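Local coordinates for protein prolyl-tRNA synthetase (Naegleria fowleri, PDB 6UYH) that probably attaches proline to its cognate tRNA in an ATP-dependent reaction, and here holds halofuginone together with the non-hydrolysable ATP analogue AMPPNP, at residues Val278-His283 / Lys287-Pro292; Leu373-Thr378 / Leu398-Asp403; Ala445-Ile450 / Ala473-Val478. One frame throughout, in Å; residues are numbered along the deposited sequence.

Interaction 1: residues Val278-His283 / Lys287-Pro292; sequences VMIMVH and KGMVLP
M279 brings its thioether up to the CG-CD edge of the P292 ring, SD standing 3.7 Å from P292 CD while CG of the same methionine meets P292 CG. With CG anti to the backbone N (chi1 -178°) the chain runs out from the helix, and a bend at the last torsion turns CE toward L291, whose CD2 lies 4.2 Å from it. The next residue, I280, meets a second methionine: in the conformer given, I280 CG1 is 3.7 Å from M289 SD and the M289 methyl CE touches I280 CD1, though M289 is modelled in two positions and this detail is less certain. Flexible, unbranched methionines suit such a seam because they can bend to fit a rigid proline or a branched isoleucine. V290 fits against the last residue of the helix, its CG2 3.3 Å from H283 O. The imidazole of H283 stands obliquely to P292, with CD2 4.1 Å from P292 CG, while its NE2 is hydrogen-bonded to L199 O. M405 of helix 391-415 touches H283, V290 and P292 together. Helix 274-283 of the class II synthetase core thus packs against the extended linker that leads to strand 300-304 of the anticodon-binding domain.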
loop_
_atom_site.group_PDB
_atom_site.type_symbol
_atom_site.label_atom_id
_atom_site.label_comp_id
_atom_site.label_asym_id
_atom_site.label_seq_id
_atom_site.Cartn_x
_atom_site.Cartn_y
_atom_site.Cartn_z
ATOM N N VAL A 278 13.095 3.671 -15.119
ATOM C CA VAL A 278 13.216 4.677 -16.170
ATOM C C VAL A 278 13.862 5.935 -15.613
ATOM O O VAL A 278 14.805 6.484 -16.197
ATOM C CB VAL A 278 11.836 4.979 -16.782
ATOM C CG1 VAL A 278 11.960 6.109 -17.809
ATOM C CG2 VAL A 278 11.283 3.730 -17.459
ATOM N N MET A 279 13.371 6.391 -14.460
ATOM C CA MET A 279 13.905 7.584 -13.811
ATOM C C MET A 279 15.414 7.482 -13.627
ATOM O O MET A 279 16.163 8.413 -13.951
ATOM C CB MET A 279 13.211 7.774 -12.452
ATOM C CG MET A 279 13.649 9.031 -11.694
ATOM S SD MET A 279 13.062 8.964 -9.974
ATOM C CE MET A 279 14.127 7.706 -9.260
ATOM N N ILE A 280 15.878 6.336 -13.127
ATOM C CA ILE A 280 17.297 6.154 -12.849
ATOM C C ILE A 280 18.103 6.052 -14.145
ATOM O O ILE A 280 19.160 6.677 -14.284
ATOM C CB ILE A 280 17.499 4.919 -11.959
ATOM C CG1 ILE A 280 16.807 5.141 -10.608
ATOM C CG2 ILE A 280 18.989 4.605 -11.821
ATOM C CD1 ILE A 280 16.782 3.894 -9.730
ATOM N N MET A 281 17.631 5.250 -15.109
ATOM C CA MET A 281 18.374 5.106 -16.356
ATOM C C MET A 281 18.458 6.417 -17.123
ATOM O O MET A 281 19.458 6.665 -17.813
ATOM C CB MET A 281 17.743 4.029 -17.249
ATOM C CG MET A 281 17.957 2.614 -16.730
ATOM S SD MET A 281 17.146 1.404 -17.819
ATOM C CE MET A 281 17.634 -0.115 -16.997
ATOM N N VAL A 282 17.419 7.256 -17.041
ATOM C CA VAL A 282 17.441 8.529 -17.759
ATOM C C VAL A 282 18.381 9.518 -17.070
ATOM O O VAL A 282 19.244 10.126 -17.716
ATOM C CB VAL A 282 16.014 9.098 -17.902
ATOM C CG1 VAL A 282 16.063 10.521 -18.454
ATOM C CG2 VAL A 282 15.164 8.209 -18.819
ATOM N N HIS A 283 18.257 9.673 -15.747
ATOM C CA HIS A 283 18.902 10.789 -15.050
ATOM C C HIS A 283 20.198 10.446 -14.324
ATOM O O HIS A 283 20.975 11.362 -14.033
ATOM C CB HIS A 283 17.957 11.401 -14.008
ATOM C CG HIS A 283 16.713 11.987 -14.585
ATOM N ND1 HIS A 283 16.725 12.934 -15.585
ATOM C CD2 HIS A 283 15.414 11.795 -14.261
ATOM C CE1 HIS A 283 15.481 13.275 -15.874
ATOM N NE2 HIS A 283 14.667 12.598 -15.085
ATOM N N LYS A 287 28.456 9.938 -11.067
ATOM C CA LYS A 287 28.580 10.141 -9.630
ATOM C C LYS A 287 27.481 9.437 -8.850
ATOM O O LYS A 287 27.544 9.403 -7.620
ATOM C CB LYS A 287 28.572 11.637 -9.294
ATOM C CG LYS A 287 29.758 12.418 -9.851
ATOM C CD LYS A 287 29.589 13.908 -9.584
ATOM C CE LYS A 287 30.725 14.725 -10.184
ATOM N NZ LYS A 287 32.031 14.401 -9.555
ATOM N N GLY A 288 26.487 8.870 -9.533
ATOM C CA GLY A 288 25.446 8.115 -8.866
ATOM C C GLY A 288 24.044 8.576 -9.197
ATOM O O GLY A 288 23.758 8.981 -10.327
ATOM N N MET A 289 23.159 8.515 -8.208
ATOM C CA MET A 289 21.764 8.876 -8.389
ATOM C C MET A 289 21.613 10.377 -8.633
ATOM O O MET A 289 22.372 11.186 -8.104
ATOM C CB MET A 289 20.972 8.459 -7.148
ATOM C CG MET A 289 19.477 8.626 -7.254
ATOM S SD MET A 289 18.718 7.437 -8.367
ATOM C CE MET A 289 19.090 5.895 -7.536
ATOM N N VAL A 290 20.601 10.745 -9.425
ATOM C CA VAL A 290 20.206 12.146 -9.608
ATOM C C VAL A 290 18.692 12.193 -9.452
ATOM O O VAL A 290 17.959 11.775 -10.357
ATOM C CB VAL A 290 20.639 12.722 -10.964
ATOM C CG1 VAL A 290 20.242 14.200 -11.063
ATOM C CG2 VAL A 290 22.152 12.587 -11.165
ATOM N N LEU A 291 18.210 12.699 -8.292
ATOM C CA LEU A 291 16.781 12.581 -7.991
ATOM C C LEU A 291 16.013 13.816 -8.450
ATOM O O LEU A 291 16.365 14.935 -8.065
ATOM C CB LEU A 291 16.564 12.387 -6.493
ATOM C CG LEU A 291 17.061 11.057 -5.929
ATOM C CD1 LEU A 291 17.212 11.117 -4.403
ATOM C CD2 LEU A 291 16.117 9.942 -6.347
ATOM N N PRO A 292 14.953 13.659 -9.239
ATOM C CA PRO A 292 14.046 14.777 -9.490
ATOM C C PRO A 292 13.508 15.301 -8.171
ATOM O O PRO A 292 13.100 14.506 -7.311
ATOM C CB PRO A 292 12.924 14.148 -10.338
ATOM C CG PRO A 292 13.482 12.851 -10.845
ATOM C CD PRO A 292 14.437 12.393 -9.778
#

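Interaction 2: residues Leu373-Thr378 / Leu398-Asp403; sequences LCRRDT and LDKIHD. With EDO (1,2-ethanediol), chain B; EDO (1,2-ethanediol), chain Q.
R375 and I401 run antiparallel alongside each other where the mixed five-stranded sheet of the anticodon-binding domain meets helix 391-415. R375 CB lies 3.6 Å from I401 CD1, and I401 CG1 sits over one face of the guanidinium. A long arginine suits this place: its methylenes pack on the isoleucine while its charged end carries on toward K400. That end is held by D377, two residues on, in a side-on pair. R375 NE donates to D377 OD1 and R375 NH2 to D377 OD2, each 2.9 Å long, nearly straight and aimed at a syn lone pair. Both oxygens lie close to the guanidinium plane, so the two bonds fix its rotation and keep a flat face for I401. The short aspartate reaches back because its CG lies between the backbone N and the carbonyl carbon (chi1 64°), and its carboxylate carbon in turn rests 4.0 Å from I401 CG2. Further out, S404 OG accepts from R375 NH2 and is also bonded to K400 O, tying the arginine to the helix backbone. K400 brings a second positive charge near R375; the carboxylate of D377 probably offsets part of the repulsion. Between the two cations, one ethanediol oxygen, O2, accepts from R375 NH1 at 2.9 Å and from K400 NZ at 3.2 Å.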
loop_
_atom_site.group_PDB
_atom_site.type_symbol
_atom_site.label_atom_id
_atom_site.label_comp_id
_atom_site.label_asym_id
_atom_site.label_seq_id
_atom_site.Cartn_x
_atom_site.Cartn_y
_atom_site.Cartn_z
ATOM N N LEU A 373 25.481 27.363 -3.052
ATOM C CA LEU A 373 24.553 26.344 -3.521
ATOM C C LEU A 373 25.221 25.524 -4.615
ATOM O O LEU A 373 25.998 26.058 -5.412
ATOM C CB LEU A 373 23.250 26.971 -4.048
ATOM C CG LEU A 373 22.116 27.255 -3.055
ATOM C CD1 LEU A 373 22.581 28.158 -1.930
ATOM C CD2 LEU A 373 20.922 27.874 -3.752
ATOM N N CYS A 374 24.930 24.224 -4.643
ATOM C CA CYS A 374 25.432 23.344 -5.695
ATOM C C CYS A 374 24.303 22.427 -6.129
ATOM O O CYS A 374 23.728 21.719 -5.296
ATOM C CB CYS A 374 26.635 22.525 -5.217
ATOM S SG CYS A 374 27.352 21.456 -6.500
ATOM N N ARG A 375 23.980 22.443 -7.421
ATOM C CA ARG A 375 22.883 21.645 -7.956
ATOM C C ARG A 375 23.422 20.346 -8.547
ATOM O O ARG A 375 24.396 20.356 -9.307
ATOM C CB ARG A 375 22.078 22.431 -8.995
ATOM C CG ARG A 375 22.883 23.058 -10.122
ATOM C CD ARG A 375 21.989 23.959 -10.961
ATOM N NE ARG A 375 21.075 23.188 -11.800
ATOM C CZ ARG A 375 20.214 23.728 -12.657
ATOM N NH1 ARG A 375 20.133 25.047 -12.774
ATOM N NH2 ARG A 375 19.433 22.949 -13.395
ATOM N N ARG A 376 22.777 19.232 -8.183
ATOM C CA ARG A 376 23.276 17.891 -8.480
ATOM C C ARG A 376 23.246 17.565 -9.970
ATOM O O ARG A 376 24.115 16.837 -10.460
ATOM C CB ARG A 376 22.441 16.870 -7.700
ATOM C CG ARG A 376 22.764 15.405 -7.964
ATOM C CD ARG A 376 24.134 14.998 -7.429
ATOM N NE ARG A 376 24.365 13.584 -7.697
ATOM C CZ ARG A 376 24.933 13.111 -8.803
ATOM N NH1 ARG A 376 25.360 13.946 -9.745
ATOM N NH2 ARG A 376 25.073 11.802 -8.967
ATOM N N ASP A 377 22.264 18.084 -10.704
ATOM C CA ASP A 377 22.087 17.655 -12.088
ATOM C C ASP A 377 23.204 18.167 -12.990
ATOM O O ASP A 377 23.699 17.422 -13.843
ATOM C CB ASP A 377 20.717 18.094 -12.602
ATOM C CG ASP A 377 20.564 19.591 -12.644
ATOM O OD1 ASP A 377 21.191 20.281 -11.806
ATOM O OD2 ASP A 377 19.823 20.072 -13.528
ATOM N N THR A 378 23.624 19.428 -12.820
ATOM C CA THR A 378 24.714 19.981 -13.620
ATOM C C THR A 378 26.019 20.145 -12.856
ATOM O O THR A 378 27.062 20.345 -13.487
ATOM C CB THR A 378 24.327 21.352 -14.199
ATOM O OG1 THR A 378 24.133 22.287 -13.128
ATOM C CG2 THR A 378 23.048 21.255 -15.022
ATOM N N LEU A 398 14.644 24.495 -6.842
ATOM C CA LEU A 398 14.295 23.098 -7.071
ATOM C C LEU A 398 13.453 22.926 -8.323
ATOM O O LEU A 398 13.604 21.929 -9.035
ATOM C CB LEU A 398 13.564 22.544 -5.847
ATOM C CG LEU A 398 14.400 22.440 -4.572
ATOM C CD1 LEU A 398 13.524 22.057 -3.394
ATOM C CD2 LEU A 398 15.522 21.429 -4.745
ATOM N N ASP A 399 12.569 23.882 -8.612
ATOM C CA ASP A 399 11.792 23.814 -9.847
ATOM C C ASP A 399 12.683 24.017 -11.064
ATOM O O ASP A 399 12.472 23.387 -12.113
ATOM C CB ASP A 399 10.667 24.845 -9.816
ATOM C CG ASP A 399 9.603 24.505 -8.789
ATOM O OD1 ASP A 399 9.387 23.302 -8.539
ATOM O OD2 ASP A 399 8.983 25.435 -8.234
ATOM N N LYS A 400 13.685 24.893 -10.946
ATOM C CA LYS A 400 14.635 25.087 -12.037
ATOM C C LYS A 400 15.401 23.801 -12.327
ATOM O O LYS A 400 15.622 23.452 -13.491
ATOM C CB LYS A 400 15.596 26.230 -11.689
ATOM C CG LYS A 400 16.391 26.783 -12.851
ATOM C CD LYS A 400 17.370 27.869 -12.397
ATOM C CE LYS A 400 17.627 28.879 -13.514
ATOM N NZ LYS A 400 19.080 29.115 -13.787
ATOM N N ILE A 401 15.808 23.080 -11.277
ATOM C CA ILE A 401 16.480 21.797 -11.465
ATOM C C ILE A 401 15.548 20.812 -12.159
ATOM O O ILE A 401 15.935 20.129 -13.116
ATOM C CB ILE A 401 16.979 21.251 -10.115
ATOM C CG1 ILE A 401 18.151 22.090 -9.599
ATOM C CG2 ILE A 401 17.387 19.789 -10.234
ATOM C CD1 ILE A 401 18.598 21.700 -8.191
ATOM N N HIS A 402 14.299 20.730 -11.693
ATOM C CA HIS A 402 13.337 19.842 -12.339
ATOM C C HIS A 402 13.193 20.172 -13.821
ATOM O O HIS A 402 13.247 19.281 -14.680
ATOM C CB HIS A 402 11.971 19.928 -11.658
ATOM C CG HIS A 402 10.896 19.247 -12.444
ATOM N ND1 HIS A 402 10.506 17.949 -12.192
ATOM C CD2 HIS A 402 10.184 19.654 -13.523
ATOM C CE1 HIS A 402 9.576 17.598 -13.064
ATOM N NE2 HIS A 402 9.368 18.610 -13.886
ATOM N N ASP A 403 12.979 21.450 -14.138
ATOM C CA ASP A 403 12.792 21.843 -15.532
ATOM C C ASP A 403 14.007 21.489 -16.381
ATOM O O ASP A 403 13.860 21.009 -17.511
ATOM C CB ASP A 403 12.492 23.341 -15.616
ATOM C CG ASP A 403 11.163 23.706 -14.972
ATOM O OD1 ASP A 403 10.372 22.789 -14.667
ATOM O OD2 ASP A 403 10.908 24.908 -14.767
HETATM C C1 EDO B . 20.888 29.142 -10.365
HETATM O O1 EDO B . 20.997 30.225 -11.295
HETATM C C2 EDO B . 21.791 27.997 -10.811
HETATM O O2 EDO B . 21.364 27.572 -12.109
HETATM C C1 EDO Q . 9.757 21.056 -5.850
HETATM O O1 EDO Q . 8.730 21.461 -6.762
HETATM C C2 EDO Q . 10.063 22.221 -4.917
HETATM O O2 EDO Q . 8.838 22.754 -4.405
HETATM O O HOH W 1 18.982 26.211 -15.173
#

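Interaction 3: residues Ala445-Ile450 / Ala473-Val478; sequences AAEEYI and AKSLCV. With EDO (1,2-ethanediol), chain P.
E447 receives the hydroxyl of S475 from well above its carboxylate plane, 57° out of it, rather than along the more usual in-plane approach. The bond, S475 OG to E447 OE2 at 2.8 Å, joins helix 444-457 to strand 474-479 in the C-terminal domain of prolyl-tRNA synthetase, an alpha/beta layer of helix against sheet. Glutamate has the length for the task: its first torsion is fully extended (chi1 -180°), as is the chain beyond, and the acid group spans the gap to the strand. Serine is short enough to sit close to the sheet and still offer a proton. Buried as it is, the carboxylate has several partners: T209 OG1 is bonded to OE1 and also to S475 OG, while N211 ND2 is bonded to OE2. These contacts would help stabilise a negative charge here. One turn on, I450 points toward the strand but lies only loosely beside A473, the nearest atoms being I450 O and A473 O at 4.5 Å; F426 of helix 423-431 touches both. L476 and C477 together stand opposite the single L508, a classic beta bulge. Beside S475, the K474 side chain turns off from the helix, and K474 NZ donates to an ethanediol O2 at 3.0 Å.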
loop_
_atom_site.group_PDB
_atom_site.type_symbol
_atom_site.label_atom_id
_atom_site.label_comp_id
_atom_site.label_asym_id
_atom_site.label_seq_id
_atom_site.Cartn_x
_atom_site.Cartn_y
_atom_site.Cartn_z
ATOM N N ALA A 445 1.660 -9.182 -39.743
ATOM C CA ALA A 445 2.697 -9.803 -40.561
ATOM C C ALA A 445 3.799 -8.812 -40.918
ATOM O O ALA A 445 4.981 -9.176 -40.944
ATOM C CB ALA A 445 2.081 -10.398 -41.825
ATOM N N ALA A 446 3.435 -7.558 -41.215
ATOM C CA ALA A 446 4.459 -6.557 -41.492
ATOM C C ALA A 446 5.327 -6.328 -40.266
ATOM O O ALA A 446 6.555 -6.245 -40.366
ATOM C CB ALA A 446 3.820 -5.242 -41.944
ATOM N N GLU A 447 4.706 -6.252 -39.090
ATOM C CA GLU A 447 5.482 -6.038 -37.875
ATOM C C GLU A 447 6.434 -7.201 -37.613
ATOM O O GLU A 447 7.585 -6.996 -37.205
ATOM C CB GLU A 447 4.542 -5.829 -36.687
ATOM C CG GLU A 447 5.263 -5.593 -35.379
ATOM C CD GLU A 447 4.337 -5.114 -34.276
ATOM O OE1 GLU A 447 3.195 -4.691 -34.585
ATOM O OE2 GLU A 447 4.766 -5.161 -33.103
ATOM N N GLU A 448 5.969 -8.430 -37.833
ATOM C CA GLU A 448 6.835 -9.591 -37.643
ATOM C C GLU A 448 7.983 -9.587 -38.645
ATOM O O GLU A 448 9.125 -9.915 -38.300
ATOM C CB GLU A 448 6.014 -10.875 -37.758
ATOM C CG GLU A 448 6.833 -12.161 -37.663
ATOM C CD GLU A 448 7.546 -12.325 -36.328
ATOM O OE1 GLU A 448 7.058 -11.787 -35.302
ATOM O OE2 GLU A 448 8.602 -12.997 -36.311
ATOM N N TYR A 449 7.698 -9.221 -39.895
ATOM C CA TYR A 449 8.753 -9.097 -40.898
ATOM C C TYR A 449 9.823 -8.101 -40.458
ATOM O O TYR A 449 11.023 -8.388 -40.524
ATOM C CB TYR A 449 8.142 -8.681 -42.232
ATOM C CG TYR A 449 9.153 -8.407 -43.312
ATOM C CD1 TYR A 449 9.667 -9.446 -44.079
ATOM C CD2 TYR A 449 9.588 -7.114 -43.577
ATOM C CE1 TYR A 449 10.586 -9.207 -45.082
ATOM C CE2 TYR A 449 10.514 -6.867 -44.582
ATOM C CZ TYR A 449 11.008 -7.918 -45.326
ATOM O OH TYR A 449 11.930 -7.697 -46.327
ATOM N N ILE A 450 9.403 -6.919 -40.002
ATOM C CA ILE A 450 10.364 -5.900 -39.585
ATOM C C ILE A 450 11.199 -6.400 -38.415
ATOM O O ILE A 450 12.419 -6.188 -38.365
ATOM C CB ILE A 450 9.629 -4.591 -39.244
ATOM C CG1 ILE A 450 8.987 -3.996 -40.507
ATOM C CG2 ILE A 450 10.571 -3.597 -38.568
ATOM C CD1 ILE A 450 7.938 -2.920 -40.196
ATOM N N ALA A 473 14.164 -4.547 -33.818
ATOM C CA ALA A 473 13.265 -3.415 -33.661
ATOM C C ALA A 473 11.849 -3.933 -33.492
ATOM O O ALA A 473 11.422 -4.847 -34.203
ATOM C CB ALA A 473 13.332 -2.486 -34.876
ATOM N N LYS A 474 11.111 -3.347 -32.558
ATOM C CA LYS A 474 9.700 -3.683 -32.452
ATOM C C LYS A 474 8.877 -2.407 -32.502
ATOM O O LYS A 474 9.405 -1.296 -32.421
ATOM C CB LYS A 474 9.402 -4.488 -31.189
ATOM C CG LYS A 474 9.569 -3.736 -29.913
ATOM C CD LYS A 474 9.356 -4.693 -28.738
ATOM C CE LYS A 474 8.149 -4.326 -27.893
ATOM N NZ LYS A 474 7.751 -5.477 -27.032
ATOM N N SER A 475 7.573 -2.566 -32.692
ATOM C CA SER A 475 6.723 -1.393 -32.719
ATOM C C SER A 475 6.627 -0.835 -31.309
ATOM O O SER A 475 6.479 -1.582 -30.334
ATOM C CB SER A 475 5.335 -1.723 -33.268
ATOM O OG SER A 475 4.623 -2.505 -32.344
ATOM N N LEU A 476 6.775 0.476 -31.196
ATOM C CA LEU A 476 6.670 1.142 -29.907
ATOM C C LEU A 476 5.284 1.757 -29.751
ATOM O O LEU A 476 4.537 1.400 -28.836
ATOM C CB LEU A 476 7.789 2.184 -29.787
ATOM C CG LEU A 476 9.181 1.583 -30.058
ATOM C CD1 LEU A 476 10.259 2.675 -30.025
ATOM C CD2 LEU A 476 9.504 0.432 -29.089
ATOM N N CYS A 477 4.889 2.612 -30.690
ATOM C CA CYS A 477 3.523 3.110 -30.727
ATOM C C CYS A 477 3.305 3.779 -32.070
ATOM O O CYS A 477 4.255 4.099 -32.787
ATOM C CB CYS A 477 3.251 4.103 -29.602
ATOM S SG CYS A 477 4.157 5.646 -29.796
ATOM N N VAL A 478 2.037 3.997 -32.398
ATOM C CA VAL A 478 1.653 4.939 -33.443
ATOM C C VAL A 478 1.347 6.268 -32.753
ATOM O O VAL A 478 0.321 6.367 -32.045
ATOM C CB VAL A 478 0.452 4.427 -34.246
ATOM C CG1 VAL A 478 0.094 5.415 -35.350
ATOM C CG2 VAL A 478 0.754 3.043 -34.824
HETATM C C1 EDO P . 9.041 -10.016 -28.375
HETATM O O1 EDO P . 9.880 -10.631 -27.394
HETATM C C2 EDO P . 8.288 -8.873 -27.716
HETATM O O2 EDO P . 9.231 -8.044 -27.030
#

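Overall arrangement
Along the chain the three contacts follow one another, each closing before the next begins. Interaction 1 sits where the class II core passes into the anticodon-binding domain, and interaction 2 lies in that domain and the helix behind it, with centres about 13 Å apart. They touch directly: R376 packs against the backbone of 287-289 and the V290 side chain, its NH2 2.9 Å from M289 O, and helix 391-415 reaches both contacts. Interaction 3 belongs to the C-terminal domain, its centre about 30 Å from that of interaction 1 and 39 Å from that of interaction 2. Its strand 474-479 pairs with core strand 204-207, so the C-terminal domain is joined to the catalytic body, the side chain of S475 about 10 Å from bound AMPPNP.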